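Local coordinates for putative silent information regulator 2 (Leishmania infantum, PDB 5OL0), which catalyses, as an NAD-dependent sirtuin, the removal of acetyl groups from lysine side chains and probably helps to regulate gene expression through chromatin, at residues Asn32-Leu37 with Glu117-Arg122; Thr105-Phe110 with Glu288-Leu293; Pro209-Val214 with Cys231-Ser236. One frame throughout, in Å; residues are numbered along the deposited sequence.

Contact 1 (Asn32-Leu37 with Glu117-Arg122); sequences NVRRIL and EGRLLR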
loop_
_atom_site.group_PDB
_atom_site.type_symbol
_atom_site.label_atom_id
_atom_site.label_comp_id
_atom_site.label_asym_id
_atom_site.label_seq_id
_atom_site.Cartn_x
_atom_site.Cartn_y
_atom_site.Cartn_z
ATOM N N ASN A 32 24.024 0.167 -10.641
ATOM C CA ASN A 32 23.672 1.512 -10.192
ATOM C C ASN A 32 22.169 1.850 -10.443
ATOM O O ASN A 32 21.829 2.833 -11.109
ATOM C CB ASN A 32 24.553 2.568 -10.886
ATOM C CG ASN A 32 24.424 3.927 -10.252
ATOM O OD1 ASN A 32 24.195 4.060 -9.041
ATOM N ND2 ASN A 32 24.538 4.955 -11.081
ATOM N N VAL A 33 21.294 1.040 -9.876
ATOM C CA VAL A 33 19.857 1.212 -10.082
ATOM C C VAL A 33 19.377 2.366 -9.262
ATOM O O VAL A 33 19.537 2.356 -8.068
ATOM C CB VAL A 33 19.080 -0.060 -9.686
ATOM C CG1 VAL A 33 17.578 0.207 -9.727
ATOM C CG2 VAL A 33 19.408 -1.156 -10.705
ATOM N N ARG A 34 18.791 3.339 -9.934
ATOM C CA ARG A 34 18.290 4.572 -9.343
ATOM C C ARG A 34 16.796 4.812 -9.495
ATOM O O ARG A 34 16.272 5.765 -8.910
ATOM C CB ARG A 34 18.931 5.803 -10.076
ATOM C CG ARG A 34 20.427 5.971 -9.957
ATOM C CD ARG A 34 20.802 6.394 -8.555
ATOM N NE ARG A 34 22.198 6.127 -8.251
ATOM C CZ ARG A 34 22.756 6.260 -7.043
ATOM N NH1 ARG A 34 22.057 6.698 -5.991
ATOM N NH2 ARG A 34 24.043 5.965 -6.885
ATOM N N ARG A 35 16.119 4.049 -10.328
ATOM C CA ARG A 35 14.724 4.269 -10.576
ATOM C C ARG A 35 13.915 3.023 -10.056
ATOM O O ARG A 35 13.445 2.189 -10.856
ATOM C CB ARG A 35 14.516 4.547 -12.068
ATOM C CG ARG A 35 15.334 5.792 -12.500
ATOM C CD ARG A 35 14.797 6.428 -13.719
ATOM N NE ARG A 35 14.645 5.447 -14.790
ATOM C CZ ARG A 35 15.530 5.196 -15.752
ATOM N NH1 ARG A 35 16.702 5.847 -15.806
ATOM N NH2 ARG A 35 15.231 4.292 -16.690
ATOM N N ILE A 36 13.849 2.883 -8.729
ATOM C CA ILE A 36 13.167 1.736 -8.095
ATOM C C ILE A 36 11.715 2.175 -7.802
ATOM O O ILE A 36 11.488 3.138 -7.093
ATOM C CB ILE A 36 13.805 1.230 -6.801
ATOM C CG1 ILE A 36 15.268 0.854 -7.061
ATOM C CG2 ILE A 36 13.013 0.044 -6.231
ATOM C CD1 ILE A 36 16.089 0.489 -5.821
ATOM N N LEU A 37 10.763 1.438 -8.371
ATOM C CA LEU A 37 9.352 1.633 -8.060
ATOM C C LEU A 37 8.988 0.645 -6.957
ATOM O O LEU A 37 9.176 -0.552 -7.113
ATOM C CB LEU A 37 8.525 1.381 -9.297
ATOM C CG LEU A 37 7.008 1.420 -9.127
ATOM C CD1 LEU A 37 6.540 2.827 -8.876
ATOM C CD2 LEU A 37 6.366 0.884 -10.374
ATOM N N GLU A 117 18.999 7.377 -0.284
ATOM C CA GLU A 117 20.087 6.935 -1.170
ATOM C C GLU A 117 19.963 7.446 -2.627
ATOM O O GLU A 117 20.824 7.162 -3.453
ATOM C CB GLU A 117 20.132 5.397 -1.220
ATOM C CG GLU A 117 20.542 4.754 0.063
ATOM C CD GLU A 117 22.058 4.848 0.220
ATOM O OE1 GLU A 117 22.811 4.142 -0.504
ATOM O OE2 GLU A 117 22.507 5.666 1.046
ATOM N N GLY A 118 18.869 8.115 -2.970
ATOM C CA GLY A 118 18.620 8.539 -4.331
ATOM C C GLY A 118 18.244 7.379 -5.264
ATOM O O GLY A 118 18.529 7.467 -6.464
ATOM N N ARG A 119 17.642 6.288 -4.731
ATOM C CA ARG A 119 17.215 5.144 -5.582
ATOM C C ARG A 119 15.689 4.968 -5.759
ATOM O O ARG A 119 15.259 4.067 -6.499
ATOM C CB ARG A 119 17.829 3.867 -5.069
ATOM C CG ARG A 119 19.361 3.865 -5.170
ATOM C CD ARG A 119 19.886 2.551 -4.641
ATOM N NE ARG A 119 21.320 2.499 -4.478
ATOM C CZ ARG A 119 22.239 2.388 -5.451
ATOM N NH1 ARG A 119 21.936 2.373 -6.762
ATOM N NH2 ARG A 119 23.521 2.316 -5.095
ATOM N N LEU A 120 14.877 5.852 -5.172
ATOM C CA LEU A 120 13.442 5.672 -5.224
ATOM C C LEU A 120 12.890 6.480 -6.306
ATOM O O LEU A 120 12.942 7.668 -6.229
ATOM C CB LEU A 120 12.810 6.046 -3.910
ATOM C CG LEU A 120 11.305 5.779 -3.725
ATOM C CD1 LEU A 120 11.012 4.280 -3.659
ATOM C CD2 LEU A 120 10.892 6.417 -2.434
ATOM N N LEU A 121 12.316 5.850 -7.332
ATOM C CA LEU A 121 11.547 6.569 -8.336
ATOM C C LEU A 121 10.168 6.991 -7.769
ATOM O O LEU A 121 9.702 8.118 -7.940
ATOM C CB LEU A 121 11.383 5.685 -9.523
ATOM C CG LEU A 121 10.546 6.164 -10.701
ATOM C CD1 LEU A 121 11.143 7.394 -11.406
ATOM C CD2 LEU A 121 10.417 4.942 -11.614
ATOM N N ARG A 122 9.476 6.065 -7.120
ATOM C CA ARG A 122 8.166 6.400 -6.556
ATOM C C ARG A 122 7.796 5.281 -5.637
ATOM O O ARG A 122 8.163 4.128 -5.878
ATOM C CB ARG A 122 7.111 6.526 -7.667
ATOM C CG ARG A 122 5.962 7.493 -7.350
ATOM C CD ARG A 122 6.467 8.929 -7.555
ATOM N NE ARG A 122 5.453 9.937 -7.193
ATOM C CZ ARG A 122 4.529 10.427 -8.052
ATOM N NH1 ARG A 122 4.436 9.996 -9.302
ATOM N NH2 ARG A 122 3.660 11.335 -7.645
#

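Contact 2 (Thr105-Phe110 with Glu288-Leu293); sequences TAVHHF and ENVVTL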
loop_
_atom_site.group_PDB
_atom_site.type_symbol
_atom_site.label_atom_id
_atom_site.label_comp_id
_atom_site.label_asym_id
_atom_site.label_seq_id
_atom_site.Cartn_x
_atom_site.Cartn_y
_atom_site.Cartn_z
ATOM N N THR A 105 6.917 0.222 10.043
ATOM C CA THR A 105 7.632 -1.041 10.092
ATOM C C THR A 105 9.016 -0.918 9.421
ATOM O O THR A 105 9.364 0.119 8.847
ATOM C CB THR A 105 6.855 -2.193 9.430
ATOM O OG1 THR A 105 6.919 -2.087 7.999
ATOM C CG2 THR A 105 5.393 -2.301 9.927
ATOM N N ALA A 106 9.788 -1.992 9.505
ATOM C CA ALA A 106 11.049 -2.114 8.800
ATOM C C ALA A 106 10.888 -1.879 7.282
ATOM O O ALA A 106 11.669 -1.152 6.683
ATOM C CB ALA A 106 11.656 -3.484 9.082
ATOM N N VAL A 107 9.833 -2.405 6.671
ATOM C CA VAL A 107 9.590 -2.122 5.244
ATOM C C VAL A 107 9.484 -0.595 5.010
ATOM O O VAL A 107 10.070 -0.054 4.074
ATOM C CB VAL A 107 8.285 -2.820 4.782
ATOM C CG1 VAL A 107 7.790 -2.260 3.461
ATOM C CG2 VAL A 107 8.473 -4.337 4.667
ATOM N N HIS A 108 8.670 0.067 5.817
ATOM C CA HIS A 108 8.439 1.494 5.656
ATOM C C HIS A 108 9.726 2.373 5.788
ATOM O O HIS A 108 10.001 3.352 4.991
ATOM C CB HIS A 108 7.329 1.964 6.613
ATOM C CG HIS A 108 6.009 1.263 6.439
ATOM N ND1 HIS A 108 5.107 1.607 5.455
ATOM C CD2 HIS A 108 5.428 0.256 7.131
ATOM C CE1 HIS A 108 4.042 0.832 5.546
ATOM N NE2 HIS A 108 4.203 0.015 6.558
ATOM N N HIS A 109 10.495 2.064 6.818
ATOM C CA HIS A 109 11.784 2.702 7.028
ATOM C C HIS A 109 12.731 2.378 5.863
ATOM O O HIS A 109 13.479 3.229 5.451
ATOM C CB HIS A 109 12.405 2.240 8.356
ATOM C CG HIS A 109 11.700 2.787 9.555
ATOM N ND1 HIS A 109 11.513 4.134 9.738
ATOM C CD2 HIS A 109 11.127 2.174 10.614
ATOM C CE1 HIS A 109 10.867 4.327 10.867
ATOM N NE2 HIS A 109 10.653 3.160 11.435
ATOM N N PHE A 110 12.712 1.147 5.375
ATOM C CA PHE A 110 13.547 0.792 4.232
ATOM C C PHE A 110 13.281 1.687 3.023
ATOM O O PHE A 110 14.184 2.092 2.337
ATOM C CB PHE A 110 13.384 -0.694 3.874
ATOM C CG PHE A 110 14.233 -1.139 2.719
ATOM C CD1 PHE A 110 15.608 -1.227 2.854
ATOM C CD2 PHE A 110 13.666 -1.512 1.503
ATOM C CE1 PHE A 110 16.418 -1.623 1.807
ATOM C CE2 PHE A 110 14.470 -1.962 0.449
ATOM C CZ PHE A 110 15.858 -1.992 0.590
ATOM N N GLU A 288 11.456 -9.403 7.593
ATOM C CA GLU A 288 12.739 -10.085 7.611
ATOM C C GLU A 288 13.456 -9.982 6.273
ATOM O O GLU A 288 14.622 -9.799 6.234
ATOM C CB GLU A 288 12.608 -11.587 7.891
ATOM C CG GLU A 288 12.376 -11.983 9.335
ATOM C CD GLU A 288 12.093 -13.486 9.459
ATOM O OE1 GLU A 288 12.798 -14.272 8.769
ATOM O OE2 GLU A 288 11.169 -13.875 10.235
ATOM N N ASN A 289 12.754 -10.150 5.180
ATOM C CA ASN A 289 13.379 -10.072 3.875
ATOM C C ASN A 289 13.950 -8.706 3.585
ATOM O O ASN A 289 15.032 -8.622 3.015
ATOM C CB ASN A 289 12.419 -10.484 2.771
ATOM C CG ASN A 289 12.121 -11.982 2.804
ATOM O OD1 ASN A 289 12.986 -12.759 3.118
ATOM N ND2 ASN A 289 10.904 -12.368 2.483
ATOM N N VAL A 290 13.279 -7.653 4.035
ATOM C CA VAL A 290 13.789 -6.299 3.801
ATOM C C VAL A 290 15.034 -6.086 4.633
ATOM O O VAL A 290 15.956 -5.438 4.177
ATOM C CB VAL A 290 12.698 -5.274 4.077
ATOM C CG1 VAL A 290 13.210 -3.915 4.324
ATOM C CG2 VAL A 290 11.726 -5.247 2.896
ATOM N N VAL A 291 15.050 -6.626 5.835
ATOM C CA VAL A 291 16.215 -6.461 6.726
ATOM C C VAL A 291 17.425 -7.136 6.052
ATOM O O VAL A 291 18.509 -6.506 5.900
ATOM C CB VAL A 291 15.934 -6.994 8.128
ATOM C CG1 VAL A 291 17.225 -7.235 8.923
ATOM C CG2 VAL A 291 14.990 -6.037 8.874
ATOM N N THR A 292 17.215 -8.357 5.558
ATOM C CA THR A 292 18.291 -9.051 4.832
ATOM C C THR A 292 18.752 -8.282 3.621
ATOM O O THR A 292 19.926 -8.160 3.411
ATOM C CB THR A 292 17.843 -10.419 4.412
ATOM O OG1 THR A 292 17.397 -11.081 5.563
ATOM C CG2 THR A 292 18.981 -11.259 3.737
ATOM N N LEU A 293 17.816 -7.799 2.804
ATOM C CA LEU A 293 18.161 -6.961 1.659
ATOM C C LEU A 293 18.996 -5.758 2.023
ATOM O O LEU A 293 20.033 -5.427 1.362
ATOM C CB LEU A 293 16.902 -6.569 0.862
ATOM C CG LEU A 293 17.055 -5.703 -0.357
ATOM C CD1 LEU A 293 18.041 -6.306 -1.355
ATOM C CD2 LEU A 293 15.667 -5.525 -0.986
#

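Contact 3 (Pro209-Val214 with Cys231-Ser236); sequences PIAELV and CVVPKS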
loop_
_atom_site.group_PDB
_atom_site.type_symbol
_atom_site.label_atom_id
_atom_site.label_comp_id
_atom_site.label_asym_id
_atom_site.label_seq_id
_atom_site.Cartn_x
_atom_site.Cartn_y
_atom_site.Cartn_z
ATOM N N PRO A 209 6.491 3.190 -16.544
ATOM C CA PRO A 209 7.163 2.869 -17.811
ATOM C C PRO A 209 8.692 3.072 -17.834
ATOM O O PRO A 209 9.363 2.465 -18.655
ATOM C CB PRO A 209 6.430 3.768 -18.812
ATOM C CG PRO A 209 5.036 3.775 -18.275
ATOM C CD PRO A 209 5.282 3.987 -16.779
ATOM N N ILE A 210 9.233 3.842 -16.895
ATOM C CA ILE A 210 10.672 4.094 -16.825
ATOM C C ILE A 210 11.312 3.441 -15.620
ATOM O O ILE A 210 12.485 3.689 -15.369
ATOM C CB ILE A 210 11.010 5.630 -16.827
ATOM C CG1 ILE A 210 10.365 6.392 -15.656
ATOM C CG2 ILE A 210 10.533 6.227 -18.141
ATOM C CD1 ILE A 210 11.002 7.735 -15.365
ATOM N N ALA A 211 10.595 2.570 -14.880
ATOM C CA ALA A 211 11.249 1.859 -13.759
ATOM C C ALA A 211 12.404 0.982 -14.240
ATOM O O ALA A 211 12.339 0.398 -15.309
ATOM C CB ALA A 211 10.264 1.002 -12.987
ATOM N N GLU A 212 13.430 0.866 -13.419
ATOM C CA GLU A 212 14.557 -0.080 -13.634
ATOM C C GLU A 212 14.405 -1.346 -12.779
ATOM O O GLU A 212 15.140 -2.296 -12.946
ATOM C CB GLU A 212 15.888 0.593 -13.225
ATOM C CG GLU A 212 16.362 1.649 -14.195
ATOM C CD GLU A 212 17.459 2.620 -13.664
ATOM O OE1 GLU A 212 17.760 2.767 -12.451
ATOM O OE2 GLU A 212 18.014 3.302 -14.538
ATOM N N LEU A 213 13.464 -1.314 -11.833
ATOM C CA LEU A 213 13.263 -2.349 -10.841
ATOM C C LEU A 213 11.964 -2.039 -10.113
ATOM O O LEU A 213 11.669 -0.854 -9.794
ATOM C CB LEU A 213 14.417 -2.407 -9.850
ATOM C CG LEU A 213 14.238 -3.378 -8.692
ATOM C CD1 LEU A 213 14.185 -4.829 -9.136
ATOM C CD2 LEU A 213 15.319 -3.131 -7.659
ATOM N N VAL A 214 11.196 -3.091 -9.856
ATOM C CA VAL A 214 9.975 -2.961 -9.117
ATOM C C VAL A 214 10.018 -3.986 -7.977
ATOM O O VAL A 214 10.481 -5.105 -8.160
ATOM C CB VAL A 214 8.737 -2.999 -10.017
ATOM C CG1 VAL A 214 8.656 -4.246 -10.810
ATOM C CG2 VAL A 214 7.471 -2.850 -9.196
ATOM N N CYS A 231 2.411 -4.279 -14.319
ATOM C CA CYS A 231 2.151 -4.735 -15.686
ATOM C C CYS A 231 2.687 -3.809 -16.773
ATOM O O CYS A 231 2.841 -4.261 -17.894
ATOM C CB CYS A 231 0.638 -4.993 -15.896
ATOM S SG CYS A 231 0.071 -6.268 -14.700
ATOM N N VAL A 232 2.900 -2.530 -16.474
ATOM C CA VAL A 232 3.279 -1.505 -17.478
ATOM C C VAL A 232 4.790 -1.155 -17.397
ATOM O O VAL A 232 5.272 -0.393 -18.192
ATOM C CB VAL A 232 2.430 -0.213 -17.408
ATOM C CG1 VAL A 232 0.930 -0.469 -17.713
ATOM C CG2 VAL A 232 2.517 0.455 -16.061
ATOM N N VAL A 233 5.541 -1.741 -16.473
ATOM C CA VAL A 233 6.982 -1.544 -16.457
ATOM C C VAL A 233 7.577 -2.283 -17.658
ATOM O O VAL A 233 6.970 -3.224 -18.149
ATOM C CB VAL A 233 7.641 -2.021 -15.150
ATOM C CG1 VAL A 233 6.949 -1.366 -13.973
ATOM C CG2 VAL A 233 7.612 -3.529 -15.012
ATOM N N PRO A 234 8.778 -1.898 -18.094
ATOM C CA PRO A 234 9.384 -2.592 -19.247
ATOM C C PRO A 234 9.476 -4.128 -19.035
ATOM O O PRO A 234 9.746 -4.609 -17.926
ATOM C CB PRO A 234 10.755 -1.943 -19.358
ATOM C CG PRO A 234 10.596 -0.574 -18.734
ATOM C CD PRO A 234 9.593 -0.754 -17.629
ATOM N N LYS A 235 9.255 -4.881 -20.106
ATOM C CA LYS A 235 9.258 -6.355 -20.084
ATOM C C LYS A 235 10.569 -6.981 -19.617
ATOM O O LYS A 235 10.583 -8.117 -19.198
ATOM C CB LYS A 235 8.882 -6.945 -21.468
ATOM C CG LYS A 235 9.825 -6.546 -22.627
ATOM C CD LYS A 235 9.856 -7.515 -23.839
ATOM C CE LYS A 235 11.234 -8.158 -24.044
ATOM N NZ LYS A 235 11.260 -8.905 -25.321
ATOM N N SER A 236 11.645 -6.226 -19.652
ATOM C CA SER A 236 12.963 -6.710 -19.280
ATOM C C SER A 236 13.374 -6.373 -17.857
ATOM O O SER A 236 14.409 -6.872 -17.392
ATOM C CB SER A 236 13.985 -6.053 -20.210
ATOM O OG SER A 236 13.841 -4.619 -20.135
#

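Contact 1 (Asn32-Leu37 with Glu117-Arg122)
Ile-36 with Leu-120 and Leu-37 with Arg-122 pair two neighbouring parallel strands, 36-40 and 120-125, at the ends where both enter the six-stranded sheet of the Rossmann-fold domain. The register slips by one residue between the two pairs, a beta bulge that inserts Leu-121 into the second strand. Two backbone bonds hold the entry: Ile-36 N donates to Arg-119 O (2.9 Å), and Leu-121 N to Ile-36 O (2.8 Å). At the bulge Leu-121 starts its side chain toward 32-37, and its CD2 lies 4.1 Å from Arg-35 CB, while further in Leu-37 CD1 rests 3.9 Å from Arg-122 CB.

Ahead of the strands the contact passes to the two arginines. Arg-119 runs extended from CG to NE alongside the Val-33 carbonyl, with CG 3.3 Å from Val-33 O, and its NH1 donates to that oxygen (2.7 Å, 161°) within the guanidinium plane but from well above the carbonyl plane. Arg-34 folds back at chi2 (-71°) and lays its guanidinium flat on that of Arg-119, the centres 4.2 Å apart and the planes at 15°, with Arg-119 NH1 over the middle of the Arg-34 group. Asn-32 OD1 receives weak bonds from both NE and NH2 of Arg-34, which probably help to fix the rotation of the Arg-34 guanidinium. The like charges meet beside the C-terminal ends of helices 21-30 and 106-116, each closed by a Schellman motif, at Asn-32 and Gly-118; Val-33 O, bonded to Arg-119, and Gly-118 O, near Arg-34 CD, may ease their repulsion.

Strand 213-217 flanks 36-37 opposite 120-122, its Leu-213 and Ile-215 touching Ile-36. Helix 21-30 brings Ile-28 against Arg-119, and helix 198-207 supplies Asp-202 and Asp-207 for salt bridges to Arg-122.

Contact 2 (Thr105-Phe110 with Glu288-Leu293)
Val-107, which packs on Val-290, has its backbone N held beside a hydroxyl with several partners: Thr-105 OG1, the N-cap of helix 106-116, accepts a weak capping bond from Val-107 N (3.2 Å), makes a hydrogen bond with Ala-44 O and takes a further weak one from Gln-287 NE2. The same Val-107 N also bonds to Gln-287 OE1, so the side-chain amide of helix 286-296 ties itself to the start of helix 106-116.

Beyond this cap the two helices meet mainly through apolar side chains, the axes of 106-110 and 288-293 being 9.1 Å apart at closest and inclined by 38°. Val-290 is the centre of the contact and divides its two methyls between neighbours one turn apart. CG1 presses on the root of the Phe-110 side chain, 3.3 Å from its CB, a tight approach, whereas CG2 lies 3.8 Å from Val-107 CG2. Because Phe-110 CG stands trans to the backbone N (chi1 -179°), the ring reaches past Val-290, and its CZ comes within 3.9 Å of Leu-293 CD2. At the other end Ala-106 CB meets Val-291 CG2 at 4.2 Å.

Val-107 also touches Cys-286, probably part of the NAD site. With no hydrogen bond between 105-110 and 288-293 themselves, the pairing rests on buried hydrocarbon surface and shape, while Val-107 N and Thr-105 OG1 find partners in Gln-287, Ala-44 and each other.

Contact 3 (Pro209-Val214 with Cys231-Ser236)
Backbone peptides are the planar groups of this contact, which has no aromatic ring or flat side chain, and the puckered ring of Pro-234 sets its CG-CD side against their oxygens. CG lies 3.3 Å from Pro-209 O and CD 3.4 Å from the same oxygen, with CD also 3.8 Å from Ala-211 O. The ring thus sits against two carbonyl oxygens at once, one near the end of a 3-10 segment that runs to 210 and one just after it. Pro-209 answers in kind: although CB leaves the backbone away from 231-236, CA and CG lie beside Val-232 O, CA at 3.8 Å. These approaches of carbon to oxygen are van der Waals contacts. No hydrogen bond joins the two segments.

Next to the prolines Val-233 fills the inner part of the contact and forks between two residues. Its CG1, trans to the carbonyl carbon (chi1 -54°), reaches Ala-211 CB at 4.2 Å. The CG2 branch sits between the backbone N and the carbonyl carbon and lies 4.4 Å from Val-214 CG1, a loose touch. Ala-211 and Val-214 both start their side chains toward 231-236, and both also meet Leu-37 of strand 36-40, so the valine closes over an apolar patch at the beginning of the central strands. Outward from it, Pro-234 O accepts a hydrogen bond from Arg-278 NH1.

The chain from 231 to 236 is irregular and leads into strand 239-242, which pairs with strand 213-217 through Val-214, bonded to Pro-238 and Val-240. It is the closing part of the connection from strand 213-217 to strand 239-242, lying against the lead-in to the first, within the 3-2-1-4-5-6 sheet characteristic of the Rossmann-like NAD-binding domain of sirtuins.

Overall arrangement
Contacts 1 and 3 share the parallel sheet and touch directly: strands 36-40 and 213-217 are neighbours, and Glu-212 and Ile-210 of contact 3 probably receive N-H groups of Arg-34 and Arg-35. Both lie at the partly exposed margin where the strands begin, about 12 Å apart between centres. Contact 2 is different: it is buried, joins two helices, and its nearest atoms are about 7 Å from either. It is linked to contact 1 through the chain, since helix 106-116 is followed, after a short turn, by strand 120-125. Chemistry follows place: backbone bonds and stacked arginines in contact 1, apolar side-chain packing in contact 2, and proline-to-carbonyl contacts beside valine packing in contact 3.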